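Local coordinates for beta-lactamase (Klebsiella pneumoniae, PDB 6HUH), which probably hydrolyses beta-lactam antibiotics to substituted beta-amino acids, as a class D serine beta-lactamase that confers antibiotic resistance, at residues D213-W218 against V236-G241. Sequence-based numbering, arbitrary orientation.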
loop_
_atom_site.group_PDB
_atom_site.type_symbol
_atom_site.label_atom_id
_atom_site.label_comp_id
_atom_site.label_asym_id
_atom_site.label_seq_id
_atom_site.Cartn_x
_atom_site.Cartn_y
_atom_site.Cartn_z
ATOM N N ASP A 213 -17.518 13.679 25.724
ATOM C CA ASP A 213 -16.790 12.415 25.487
ATOM C C ASP A 213 -17.306 11.731 24.190
ATOM O O ASP A 213 -17.613 10.532 24.157
ATOM C CB ASP A 213 -16.820 11.501 26.742
ATOM C CG ASP A 213 -16.087 10.169 26.654
ATOM O OD1 ASP A 213 -15.129 10.064 25.855
ATOM O OD2 ASP A 213 -16.470 9.235 27.388
ATOM N N GLN A 214 -17.431 12.552 23.133
ATOM C CA GLN A 214 -17.911 12.117 21.828
ATOM C C GLN A 214 -16.784 12.112 20.802
ATOM O O GLN A 214 -16.009 13.061 20.710
ATOM C CB GLN A 214 -19.099 12.967 21.359
ATOM C CG GLN A 214 -20.353 12.768 22.203
ATOM C CD GLN A 214 -21.573 13.402 21.582
ATOM O OE1 GLN A 214 -21.641 14.622 21.372
ATOM N NE2 GLN A 214 -22.575 12.584 21.297
ATOM N N GLN A 215 -16.734 11.031 20.025
ATOM C CA GLN A 215 -15.774 10.782 18.964
ATOM C C GLN A 215 -16.109 11.630 17.738
ATOM O O GLN A 215 -17.282 11.766 17.395
ATOM C CB GLN A 215 -15.855 9.293 18.586
ATOM C CG GLN A 215 -14.511 8.584 18.509
ATOM C CD GLN A 215 -14.660 7.174 18.003
ATOM O OE1 GLN A 215 -14.110 6.805 16.960
ATOM N NE2 GLN A 215 -15.410 6.349 18.722
ATOM N N ILE A 216 -15.084 12.183 17.073
ATOM C CA ILE A 216 -15.258 12.929 15.825
ATOM C C ILE A 216 -14.610 12.116 14.719
ATOM O O ILE A 216 -13.396 11.902 14.725
ATOM C CB ILE A 216 -14.743 14.399 15.804
ATOM C CG1 ILE A 216 -15.323 15.235 16.963
ATOM C CG2 ILE A 216 -15.023 15.057 14.429
ATOM C CD1 ILE A 216 -14.379 16.258 17.507
ATOM N N GLY A 217 -15.433 11.648 13.806
ATOM C CA GLY A 217 -14.968 10.906 12.651
ATOM C C GLY A 217 -14.765 11.872 11.517
ATOM O O GLY A 217 -15.530 12.818 11.370
ATOM N N TRP A 218 -13.720 11.710 10.758
ATOM C CA TRP A 218 -13.517 12.621 9.649
ATOM C C TRP A 218 -13.258 11.824 8.369
ATOM O O TRP A 218 -12.473 10.885 8.389
ATOM C CB TRP A 218 -12.263 13.491 9.880
ATOM C CG TRP A 218 -12.295 14.665 10.811
ATOM C CD1 TRP A 218 -11.795 14.698 12.082
ATOM C CD2 TRP A 218 -12.506 16.038 10.435
ATOM N NE1 TRP A 218 -11.781 15.990 12.557
ATOM C CE2 TRP A 218 -12.220 16.833 11.571
ATOM C CE3 TRP A 218 -12.974 16.672 9.266
ATOM C CZ2 TRP A 218 -12.401 18.217 11.577
ATOM C CZ3 TRP A 218 -13.147 18.040 9.272
ATOM C CH2 TRP A 218 -12.858 18.800 10.416
ATOM N N VAL A 236 -18.534 12.640 11.813
ATOM C CA VAL A 236 -19.442 11.740 12.514
ATOM C C VAL A 236 -19.236 11.993 13.992
ATOM O O VAL A 236 -18.134 11.776 14.507
ATOM C CB VAL A 236 -19.217 10.246 12.163
ATOM C CG1 VAL A 236 -20.003 9.334 13.092
ATOM C CG2 VAL A 236 -19.568 9.964 10.713
ATOM N N ILE A 237 -20.276 12.442 14.677
ATOM C CA ILE A 237 -20.178 12.633 16.117
ATOM C C ILE A 237 -20.987 11.520 16.780
ATOM O O ILE A 237 -22.196 11.410 16.546
ATOM C CB ILE A 237 -20.507 14.088 16.605
ATOM C CG1 ILE A 237 -19.341 15.082 16.286
ATOM C CG2 ILE A 237 -20.791 14.106 18.108
ATOM C CD1 ILE A 237 -19.246 15.640 14.867
ATOM N N GLN A 238 -20.306 10.663 17.551
ATOM C CA GLN A 238 -20.933 9.527 18.211
ATOM C C GLN A 238 -20.240 9.138 19.507
ATOM O O GLN A 238 -19.118 9.558 19.777
ATOM C CB GLN A 238 -20.975 8.310 17.259
ATOM C CG GLN A 238 -19.629 7.972 16.616
ATOM C CD GLN A 238 -19.299 6.506 16.663
ATOM O OE1 GLN A 238 -19.592 5.759 15.724
ATOM N NE2 GLN A 238 -18.638 6.070 17.734
ATOM N N LYS A 239 -20.926 8.306 20.301
ATOM C CA LYS A 239 -20.410 7.710 21.522
ATOM C C LYS A 239 -19.620 6.497 21.006
ATOM O O LYS A 239 -20.118 5.796 20.115
ATOM C CB LYS A 239 -21.574 7.230 22.405
ATOM C CG LYS A 239 -21.247 7.055 23.893
ATOM C CD LYS A 239 -20.578 5.711 24.270
ATOM C CE LYS A 239 -21.511 4.525 24.335
ATOM N NZ LYS A 239 -20.759 3.244 24.439
ATOM N N PRO A 240 -18.394 6.226 21.504
ATOM C CA PRO A 240 -17.657 5.058 21.002
ATOM C C PRO A 240 -18.444 3.764 21.209
ATOM O O PRO A 240 -19.114 3.621 22.230
ATOM C CB PRO A 240 -16.347 5.083 21.807
ATOM C CG PRO A 240 -16.638 5.923 23.001
ATOM C CD PRO A 240 -17.625 6.943 22.542
ATOM N N GLY A 241 -18.398 2.873 20.218
ATOM C CA GLY A 241 -19.094 1.594 20.270
ATOM C C GLY A 241 -19.415 0.980 18.922
ATOM O O GLY A 241 -20.033 1.629 18.067
#
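Gly217 and Val236 hold the tight end of this antiparallel pairing: Gly217 N gives its hydrogen to Val236 O at 2.8 Å, and Val236 N answers to Gly217 O at 3.0 Å. Two residues along, Gln215 and Gln238 make the second hydrogen-bonded pair, with Gln215 N on Gln238 O at 2.8 Å and a longer return bond from Gln238 N to Gln215 O. Between them sits the non-hydrogen-bonded pair Ile216 and Ile237, whose side chains run side by side in the same direction and touch through their CG1 atoms at 4.1 Å. On the other face, Gln215 and Gln238 also lie alongside each other, but their amide planes are turned 65° apart and the nearest atoms, the two NE2 groups, are both donors, so the amides do not bond to each other. Each carboxamide oxygen is instead held weakly from the helix 245-264, Gln215 OE1 by Ala245 N and Gln238 OE1 by Arg248 NE. Val236 packs on Ala249 of that helix, which covers this face. Toward Asp213 and Pro240, beyond the strand ends, the contact thins out and opens to solvent. The extended Gln214 side chain crosses Ile237 at about a right angle; Gln214 OE1 comes 3.4 Å from Ile237 CG2, the methyl that lies anti to the Ile237 backbone N (chi1, measured to CG1, -75°). Pro240 brings CB to 3.5 Å from Gln215 NE2, while Asp213 is exposed and poorly ordered. The side-chain position of Gly217 lies about 10 Å from the side chain of Ser51, the predicted acylated serine. This is the open end of the beta hairpin 215-225/228-238, two central strands of the antiparallel sheet in the penicillin-binding transpeptidase fold of class D beta-lactamases.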